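PDB 4RKS: mevalonate 3-kinase from Thermoplasma acidophilum, which phosphorylates (R)-mevalonate on its 3-hydroxyl with ATP, feeding an alternative mevalonate route to isoprenoids in extreme acidophiles. Local coordinates for residues V36-I41 with S158-R163; T69-D74 with V113-Q118; I195-F200 with N298-V303. All coordinates share one frame; numbering follows the deposited sequence.

Along the chain, interaction 2 (69-74 with 113-118) falls between the two segments of interaction 1 (36-41 with 158-163), and interaction 3 (195-200 with 298-303) follows both. Interaction 1 is the most central, holding mevalonate between a loop and the start of helix 161-166. Interaction 2, whose centre is about 25 Å away, joins strands 66-73 and 113-120; the second of these carries ATP-binding residues. Interaction 3, centred about 20 Å from interaction 1, joins strands 193-199 and 298-304. The two strand pairs lie on opposite sides of the chain's centre, their own centres about 33 Å apart; the substrate site lies near that centre, nearer to both strand pairs than they are to each other.

Interaction 1: V36-I41 with S158-R163; sequences VLLGGI and SESAGR. With MEV ((R)-mevalonate), chain C.
Carboxylate oxygen O4 of mevalonate is gripped twice: Arg163 NH2 donates to it at 2.5 Å, and Leu38 N at 2.8 Å with an almost straight N-H...O angle of 175°. The other carboxylate oxygen, O3, takes Arg163 NH1 at 2.9 Å, so the guanidinium meets the carboxylate with two parallel N-H donors. Arginine suits this place because its chain, extended from CG to NE, carries a flat charged group from the helix to the substrate. Ser160 OG lies over one face of that group, 3.7 Å above its plane.

At the other end of mevalonate, Glu159 OE2 lies 2.7 Å from the hydroxyl O8 and is hydrogen-bonded to His211 NE2, while OE1 forms a salt bridge with Arg47. The Glu159 chain bends at chi2 (-85°), and its aliphatic part packs against the loop: CG touches Ile41 CD1 at 3.7 Å and Leu38 CD2 at 3.9 Å. Leu38, Arg163 and Glu159 bind substrate in this GHMP-family kinase, the first two at its carboxylate, Glu159 beside O8. Segment 36-41 follows strand 24-34, with Val36 and Leu37 packed against helix 243-262 and Val36 also against helix 220-238; segment 158-163 leads through a type I turn into helix 161-166, beside helix 128-141.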
loop_
_atom_site.group_PDB
_atom_site.type_symbol
_atom_site.label_atom_id
_atom_site.label_comp_id
_atom_site.label_asym_id
_atom_site.label_seq_id
_atom_site.Cartn_x
_atom_site.Cartn_y
_atom_site.Cartn_z
ATOM N N VAL A 36 -5.029 6.951 6.234
ATOM C CA VAL A 36 -6.475 6.892 6.493
ATOM C C VAL A 36 -6.893 5.554 5.918
ATOM O O VAL A 36 -6.739 5.308 4.713
ATOM C CB VAL A 36 -7.260 8.066 5.858
ATOM C CG1 VAL A 36 -8.789 7.889 6.047
ATOM C CG2 VAL A 36 -6.809 9.395 6.475
ATOM N N LEU A 37 -7.374 4.678 6.791
ATOM C CA LEU A 37 -7.395 3.254 6.515
ATOM C C LEU A 37 -8.621 2.838 5.732
ATOM O O LEU A 37 -9.738 3.197 6.099
ATOM C CB LEU A 37 -7.314 2.473 7.834
ATOM C CG LEU A 37 -6.027 2.736 8.616
ATOM C CD1 LEU A 37 -6.063 2.066 9.992
ATOM C CD2 LEU A 37 -4.847 2.254 7.798
ATOM N N LEU A 38 -8.411 2.053 4.674
ATOM C CA LEU A 38 -9.522 1.614 3.835
ATOM C C LEU A 38 -10.232 0.362 4.355
ATOM O O LEU A 38 -9.601 -0.639 4.681
ATOM C CB LEU A 38 -9.038 1.351 2.410
ATOM C CG LEU A 38 -10.138 0.848 1.476
ATOM C CD1 LEU A 38 -11.146 1.962 1.234
ATOM C CD2 LEU A 38 -9.521 0.369 0.170
ATOM N N GLY A 39 -11.557 0.431 4.415
ATOM C CA GLY A 39 -12.365 -0.739 4.660
ATOM C C GLY A 39 -13.591 -0.688 3.784
ATOM O O GLY A 39 -14.427 0.215 3.926
ATOM N N GLY A 40 -13.707 -1.654 2.875
ATOM C CA GLY A 40 -14.873 -1.740 2.015
ATOM C C GLY A 40 -14.538 -1.543 0.553
ATOM O O GLY A 40 -13.891 -0.567 0.169
ATOM N N ILE A 41 -15.005 -2.478 -0.268
ATOM C CA ILE A 41 -14.771 -2.460 -1.702
ATOM C C ILE A 41 -16.131 -2.553 -2.429
ATOM O O ILE A 41 -16.991 -3.349 -2.048
ATOM C CB ILE A 41 -13.798 -3.624 -2.086
ATOM C CG1 ILE A 41 -12.464 -3.072 -2.569
ATOM C CG2 ILE A 41 -14.392 -4.573 -3.096
ATOM C CD1 ILE A 41 -11.761 -2.251 -1.546
ATOM N N SER A 158 -4.999 -4.930 -7.071
ATOM C CA SER A 158 -4.945 -4.534 -5.669
ATOM C C SER A 158 -5.583 -3.165 -5.490
ATOM O O SER A 158 -5.218 -2.220 -6.178
ATOM C CB SER A 158 -3.500 -4.518 -5.163
ATOM O OG SER A 158 -3.426 -3.978 -3.858
ATOM N N GLU A 159 -6.516 -3.052 -4.547
ATOM C CA GLU A 159 -7.373 -1.877 -4.467
ATOM C C GLU A 159 -6.623 -0.595 -4.096
ATOM O O GLU A 159 -7.124 0.494 -4.356
ATOM C CB GLU A 159 -8.525 -2.114 -3.474
ATOM C CG GLU A 159 -8.086 -2.447 -2.053
ATOM C CD GLU A 159 -7.794 -3.933 -1.839
ATOM O OE1 GLU A 159 -7.888 -4.719 -2.813
ATOM O OE2 GLU A 159 -7.469 -4.318 -0.688
ATOM N N SER A 160 -5.434 -0.721 -3.503
ATOM C CA SER A 160 -4.623 0.452 -3.148
ATOM C C SER A 160 -3.378 0.615 -4.040
ATOM O O SER A 160 -2.326 1.088 -3.588
ATOM C CB SER A 160 -4.195 0.383 -1.679
ATOM O OG SER A 160 -5.319 0.409 -0.816
ATOM N N ALA A 161 -3.508 0.234 -5.309
ATOM C CA ALA A 161 -2.412 0.324 -6.264
ATOM C C ALA A 161 -1.899 1.762 -6.407
ATOM O O ALA A 161 -0.702 1.990 -6.623
ATOM C CB ALA A 161 -2.849 -0.215 -7.619
ATOM N N GLY A 162 -2.807 2.723 -6.283
ATOM C CA GLY A 162 -2.466 4.125 -6.493
ATOM C C GLY A 162 -1.449 4.680 -5.504
ATOM O O GLY A 162 -0.699 5.601 -5.829
ATOM N N ARG A 163 -1.437 4.138 -4.288
ATOM C CA ARG A 163 -0.483 4.566 -3.272
ATOM C C ARG A 163 0.927 4.325 -3.786
ATOM O O ARG A 163 1.811 5.166 -3.666
ATOM C CB ARG A 163 -0.694 3.801 -1.957
ATOM C CG ARG A 163 -1.946 4.136 -1.176
ATOM C CD ARG A 163 -2.135 3.096 -0.040
ATOM N NE ARG A 163 -3.300 3.368 0.792
ATOM C CZ ARG A 163 -3.692 2.609 1.817
ATOM N NH1 ARG A 163 -3.016 1.514 2.142
ATOM N NH2 ARG A 163 -4.766 2.947 2.519
HETATM C C8 MEV C . -6.104 -1.782 2.178
HETATM O O8 MEV C . -6.729 -2.396 1.067
HETATM C C2 MEV C . -6.588 -2.480 3.429
HETATM C C3 MEV C . -5.813 -2.229 4.712
HETATM O O7 MEV C . -4.427 -2.386 4.549
HETATM C C4 MEV C . -6.080 -0.831 5.246
HETATM C C5 MEV C . -5.211 0.238 4.609
HETATM O O3 MEV C . -3.960 0.083 4.474
HETATM O O4 MEV C . -5.751 1.288 4.185
HETATM C C6 MEV C . -6.295 -3.252 5.716
#

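Interaction 2: T69-D74 with V113-Q118; sequences TRIYAD and VSYSSQ
One face of the Tyr72 ring is covered by Ser114 CB, a CH-pi contact with CB 3.8 Å from the ring centroid, while Ser116 CB lies near the ring plane at an edge. Tyr115 is approached differently: Thr69 OG1 sits in its ring plane, 3.5 Å from CE1, and Thr69 CG2 also touches that edge. The two rings belong to opposite faces of an antiparallel strand pair, 66-73 with 113-120, in the N-terminal domain of this GHMP-family kinase. Hydrogen-bonded pairs Arg70-Ser116 and Tyr72-Ser114 alternate with non-hydrogen-bonded pairs such as Ile71-Tyr115.

On the face of Thr69, Ile71 and Tyr115, branched and aromatic residues suit the buried packing. Ile71 CG2 meets Val113 CB at 3.9 Å, and both side chains reach Phe104 of helix 101-108. Thr69 OG1 and Ser133 OG share a hydrogen bond. Tyr115, Ser116, Ser117 and Gln118 all belong to the ATP-binding site, so the strand carries part of it.

The other face is more polar. Tyr72 chi1 of 56° places CG between the backbone N and carbonyl carbon, turning the ring over Ser114, whose short side chain lets CB lie 3.4 Å from Tyr72 CZ. Asp74, just past the last pair, accepts at OD2 a 2.6 Å bond from Ser114 OG, which also bonds His78 N; OG meets OD2 on the anti side, 21° out of the carboxylate plane.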
loop_
_atom_site.group_PDB
_atom_site.type_symbol
_atom_site.label_atom_id
_atom_site.label_comp_id
_atom_site.label_asym_id
_atom_site.label_seq_id
_atom_site.Cartn_x
_atom_site.Cartn_y
_atom_site.Cartn_z
ATOM N N THR A 69 9.171 -6.497 -11.431
ATOM C CA THR A 69 8.265 -7.057 -12.421
ATOM C C THR A 69 8.938 -7.168 -13.772
ATOM O O THR A 69 9.731 -6.309 -14.140
ATOM C CB THR A 69 7.004 -6.185 -12.549
ATOM O OG1 THR A 69 6.159 -6.447 -11.439
ATOM C CG2 THR A 69 6.236 -6.470 -13.846
ATOM N N ARG A 70 8.615 -8.231 -14.506
ATOM C CA ARG A 70 9.056 -8.400 -15.885
ATOM C C ARG A 70 7.838 -8.803 -16.734
ATOM O O ARG A 70 7.176 -9.819 -16.468
ATOM C CB ARG A 70 10.180 -9.448 -15.956
ATOM C CG ARG A 70 10.596 -9.923 -17.344
ATOM C CD ARG A 70 11.438 -8.918 -18.104
ATOM N NE ARG A 70 12.488 -8.329 -17.281
ATOM C CZ ARG A 70 13.297 -7.350 -17.683
ATOM N NH1 ARG A 70 13.199 -6.848 -18.920
ATOM N NH2 ARG A 70 14.207 -6.869 -16.846
ATOM N N ILE A 71 7.520 -7.984 -17.727
ATOM C CA ILE A 71 6.455 -8.311 -18.688
ATOM C C ILE A 71 7.100 -8.523 -20.040
ATOM O O ILE A 71 7.874 -7.682 -20.504
ATOM C CB ILE A 71 5.383 -7.223 -18.754
ATOM C CG1 ILE A 71 4.607 -7.201 -17.439
ATOM C CG2 ILE A 71 4.428 -7.461 -19.950
ATOM C CD1 ILE A 71 3.788 -5.951 -17.219
ATOM N N TYR A 72 6.823 -9.668 -20.659
ATOM C CA TYR A 72 7.567 -10.044 -21.855
ATOM C C TYR A 72 6.695 -10.768 -22.867
ATOM O O TYR A 72 5.744 -11.464 -22.501
ATOM C CB TYR A 72 8.781 -10.914 -21.473
ATOM C CG TYR A 72 8.428 -12.158 -20.666
ATOM C CD1 TYR A 72 8.165 -12.077 -19.302
ATOM C CD2 TYR A 72 8.348 -13.401 -21.271
ATOM C CE1 TYR A 72 7.852 -13.213 -18.560
ATOM C CE2 TYR A 72 8.031 -14.542 -20.544
ATOM C CZ TYR A 72 7.788 -14.438 -19.189
ATOM O OH TYR A 72 7.470 -15.564 -18.464
ATOM N N ALA A 73 7.015 -10.590 -24.147
ATOM C CA ALA A 73 6.346 -11.341 -25.216
ATOM C C ALA A 73 6.495 -12.836 -24.966
ATOM O O ALA A 73 7.554 -13.282 -24.511
ATOM C CB ALA A 73 6.921 -10.981 -26.568
ATOM N N ASP A 74 5.458 -13.603 -25.294
ATOM C CA ASP A 74 5.447 -15.038 -24.990
ATOM C C ASP A 74 4.493 -15.789 -25.936
ATOM O O ASP A 74 3.694 -15.166 -26.632
ATOM C CB ASP A 74 5.051 -15.240 -23.518
ATOM C CG ASP A 74 5.546 -16.557 -22.951
ATOM O OD1 ASP A 74 5.974 -17.421 -23.740
ATOM O OD2 ASP A 74 5.493 -16.728 -21.716
ATOM N N VAL A 113 1.393 -11.664 -23.757
ATOM C CA VAL A 113 2.514 -11.369 -22.854
ATOM C C VAL A 113 2.402 -12.139 -21.545
ATOM O O VAL A 113 1.309 -12.538 -21.141
ATOM C CB VAL A 113 2.637 -9.857 -22.516
ATOM C CG1 VAL A 113 2.950 -9.044 -23.760
ATOM C CG2 VAL A 113 1.370 -9.331 -21.787
ATOM N N SER A 114 3.542 -12.350 -20.895
ATOM C CA SER A 114 3.572 -13.022 -19.600
ATOM C C SER A 114 4.074 -12.058 -18.513
ATOM O O SER A 114 4.707 -11.047 -18.806
ATOM C CB SER A 114 4.450 -14.285 -19.657
ATOM O OG SER A 114 3.788 -15.346 -20.324
ATOM N N TYR A 115 3.762 -12.381 -17.261
ATOM C CA TYR A 115 4.078 -11.527 -16.116
ATOM C C TYR A 115 4.867 -12.328 -15.086
ATOM O O TYR A 115 4.443 -13.393 -14.670
ATOM C CB TYR A 115 2.782 -10.964 -15.498
ATOM C CG TYR A 115 2.889 -10.347 -14.099
ATOM C CD1 TYR A 115 3.709 -9.253 -13.838
ATOM C CD2 TYR A 115 2.129 -10.852 -13.051
ATOM C CE1 TYR A 115 3.776 -8.697 -12.555
ATOM C CE2 TYR A 115 2.186 -10.302 -11.783
ATOM C CZ TYR A 115 3.005 -9.235 -11.536
ATOM O OH TYR A 115 3.036 -8.714 -10.265
ATOM N N SER A 116 6.007 -11.796 -14.676
ATOM C CA SER A 116 6.850 -12.439 -13.686
ATOM C C SER A 116 7.167 -11.429 -12.587
ATOM O O SER A 116 7.645 -10.313 -12.848
ATOM C CB SER A 116 8.134 -12.988 -14.317
ATOM O OG SER A 116 8.968 -13.579 -13.330
ATOM N N SER A 117 6.848 -11.832 -11.364
ATOM C CA SER A 117 6.999 -11.012 -10.171
ATOM C C SER A 117 8.062 -11.589 -9.224
ATOM O O SER A 117 8.068 -12.803 -8.975
ATOM C CB SER A 117 5.652 -10.928 -9.445
ATOM O OG SER A 117 5.797 -10.236 -8.222
ATOM N N GLN A 118 8.953 -10.733 -8.717
ATOM C CA GLN A 118 9.858 -11.091 -7.620
ATOM C C GLN A 118 9.745 -10.048 -6.510
ATOM O O GLN A 118 10.105 -8.887 -6.708
ATOM C CB GLN A 118 11.312 -11.212 -8.107
ATOM C CG GLN A 118 11.479 -12.218 -9.276
ATOM C CD GLN A 118 12.932 -12.561 -9.602
ATOM O OE1 GLN A 118 13.815 -12.453 -8.752
ATOM N NE2 GLN A 118 13.180 -12.992 -10.837
#

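Interaction 3: I195-F200 with N298-V303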
loop_
_atom_site.group_PDB
_atom_site.type_symbol
_atom_site.label_atom_id
_atom_site.label_comp_id
_atom_site.label_asym_id
_atom_site.label_seq_id
_atom_site.Cartn_x
_atom_site.Cartn_y
_atom_site.Cartn_z
ATOM N N ILE A 195 10.172 5.281 10.152
ATOM C CA ILE A 195 9.167 4.405 10.722
ATOM C C ILE A 195 9.831 3.125 11.197
ATOM O O ILE A 195 10.497 2.432 10.418
ATOM C CB ILE A 195 8.050 4.091 9.704
ATOM C CG1 ILE A 195 7.217 5.354 9.447
ATOM C CG2 ILE A 195 7.149 2.964 10.212
ATOM C CD1 ILE A 195 6.179 5.208 8.352
ATOM N N VAL A 196 9.688 2.815 12.481
ATOM C CA VAL A 196 10.145 1.512 12.952
ATOM C C VAL A 196 8.980 0.520 12.933
ATOM O O VAL A 196 7.984 0.692 13.634
ATOM C CB VAL A 196 10.758 1.581 14.370
ATOM C CG1 VAL A 196 11.297 0.198 14.779
ATOM C CG2 VAL A 196 11.863 2.613 14.404
ATOM N N ALA A 197 9.111 -0.523 12.122
ATOM C CA ALA A 197 8.055 -1.525 12.022
ATOM C C ALA A 197 8.313 -2.696 12.976
ATOM O O ALA A 197 9.385 -3.311 12.961
ATOM C CB ALA A 197 7.927 -2.025 10.580
ATOM N N PHE A 198 7.321 -2.995 13.803
ATOM C CA PHE A 198 7.391 -4.141 14.689
ATOM C C PHE A 198 6.487 -5.236 14.162
ATOM O O PHE A 198 5.257 -5.114 14.214
ATOM C CB PHE A 198 6.991 -3.747 16.110
ATOM C CG PHE A 198 7.927 -2.747 16.744
ATOM C CD1 PHE A 198 7.777 -1.391 16.510
ATOM C CD2 PHE A 198 8.958 -3.169 17.570
ATOM C CE1 PHE A 198 8.630 -0.474 17.092
ATOM C CE2 PHE A 198 9.821 -2.256 18.150
ATOM C CZ PHE A 198 9.655 -0.907 17.914
ATOM N N ALA A 199 7.104 -6.310 13.665
ATOM C CA ALA A 199 6.377 -7.422 13.055
ATOM C C ALA A 199 6.125 -8.573 14.041
ATOM O O ALA A 199 7.067 -9.180 14.539
ATOM C CB ALA A 199 7.141 -7.927 11.836
ATOM N N PHE A 200 4.859 -8.871 14.321
ATOM C CA PHE A 200 4.500 -9.946 15.251
ATOM C C PHE A 200 4.078 -11.199 14.475
ATOM O O PHE A 200 3.674 -11.103 13.321
ATOM C CB PHE A 200 3.379 -9.494 16.192
ATOM C CG PHE A 200 3.753 -8.339 17.076
ATOM C CD1 PHE A 200 3.735 -7.044 16.591
ATOM C CD2 PHE A 200 4.110 -8.550 18.401
ATOM C CE1 PHE A 200 4.081 -5.980 17.402
ATOM C CE2 PHE A 200 4.453 -7.493 19.218
ATOM C CZ PHE A 200 4.436 -6.204 18.719
ATOM N N ASN A 298 1.337 -6.105 12.237
ATOM C CA ASN A 298 2.453 -5.194 12.381
ATOM C C ASN A 298 2.044 -3.920 13.101
ATOM O O ASN A 298 0.897 -3.469 12.998
ATOM C CB ASN A 298 3.049 -4.872 11.011
ATOM C CG ASN A 298 3.351 -6.117 10.207
ATOM O OD1 ASN A 298 4.275 -6.855 10.528
ATOM N ND2 ASN A 298 2.569 -6.357 9.156
ATOM N N VAL A 299 2.980 -3.366 13.867
ATOM C CA VAL A 299 2.803 -2.047 14.453
ATOM C C VAL A 299 3.863 -1.120 13.887
ATOM O O VAL A 299 5.069 -1.331 14.094
ATOM C CB VAL A 299 2.898 -2.073 15.989
ATOM C CG1 VAL A 299 2.810 -0.654 16.548
ATOM C CG2 VAL A 299 1.815 -2.955 16.566
ATOM N N TYR A 300 3.402 -0.096 13.177
ATOM C CA TYR A 300 4.275 0.852 12.486
ATOM C C TYR A 300 4.431 2.121 13.307
ATOM O O TYR A 300 3.451 2.806 13.564
ATOM C CB TYR A 300 3.709 1.207 11.109
ATOM C CG TYR A 300 3.539 0.043 10.173
ATOM C CD1 TYR A 300 4.635 -0.495 9.501
ATOM C CD2 TYR A 300 2.278 -0.495 9.922
ATOM C CE1 TYR A 300 4.480 -1.542 8.618
ATOM C CE2 TYR A 300 2.118 -1.544 9.045
ATOM C CZ TYR A 300 3.221 -2.060 8.397
ATOM O OH TYR A 300 3.073 -3.102 7.529
ATOM N N VAL A 301 5.651 2.430 13.729
ATOM C CA VAL A 301 5.853 3.575 14.612
ATOM C C VAL A 301 6.657 4.687 13.948
ATOM O O VAL A 301 7.860 4.540 13.674
ATOM C CB VAL A 301 6.549 3.145 15.921
ATOM C CG1 VAL A 301 6.576 4.293 16.896
ATOM C CG2 VAL A 301 5.813 1.975 16.526
ATOM N N ALA A 302 5.969 5.796 13.680
ATOM C CA ALA A 302 6.605 7.005 13.193
ATOM C C ALA A 302 7.421 7.650 14.298
ATOM O O ALA A 302 6.980 7.706 15.444
ATOM C CB ALA A 302 5.568 7.985 12.671
ATOM N N VAL A 303 8.592 8.169 13.943
ATOM C CA VAL A 303 9.480 8.778 14.914
ATOM C C VAL A 303 10.398 9.785 14.217
ATOM O O VAL A 303 10.703 9.648 13.023
ATOM C CB VAL A 303 10.317 7.689 15.656
ATOM C CG1 VAL A 303 11.246 6.970 14.689
ATOM C CG2 VAL A 303 11.114 8.266 16.835
#
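Val196 and Val301 satisfy each other's backbone in both directions: Val196 N donates to Val301 O at 2.8 Å, and Val301 N returns a bond to Val196 O at 2.9 Å. The returning donor stands 39° out of the Val196 carbonyl plane, well off a lone pair. Phe198 and Val299 repeat the exchange with straighter bonds, Phe198 N to Val299 O at 2.8 Å (172°) and Val299 N to Phe198 O at 2.9 Å. Two of the acceptors also receive CA-H...O contacts: Ile195 CA approaches Val301 O, and Asn298 CA approaches Phe198 O.

The non-hydrogen-bonded pairs alternate with these: Ala197-Tyr300 between them, Ile195-Ala302 and Ala199-Asn298 outside. Turned outward, the backbones of Ile195, Ala197 and Ala199 bond to those of Leu325, Lys323 and Lys321 of strand 321-327, and that of Tyr300 to Ile292 of strand 289-292. The segments are thus neighbouring inner strands of an antiparallel sheet, 193-199 beside 298-304.

Val196, Phe198, Val299 and Val301 share one face, where apolar side chains suit packing against helices 271-283 and 308-312. Phe198 CE1 touches Val301 CG2 at 3.8 Å, while Val299 O lies in the plane of the Phe198 ring at its edge. Phe200 CE1 reaches Val299 CG2, and its ring packs on Met273 and Leu276.

The other face bears smaller residues beside larger ones. Ala197 CB lies 3.8 Å from Tyr300 CD1, a small methyl beside the large ring, and Ile195 CG2 meets Tyr300 CB. Asn298 has CG anti to its carbonyl carbon (chi1 -51°), bringing OD1 to 3.3 Å from Ala199 CB.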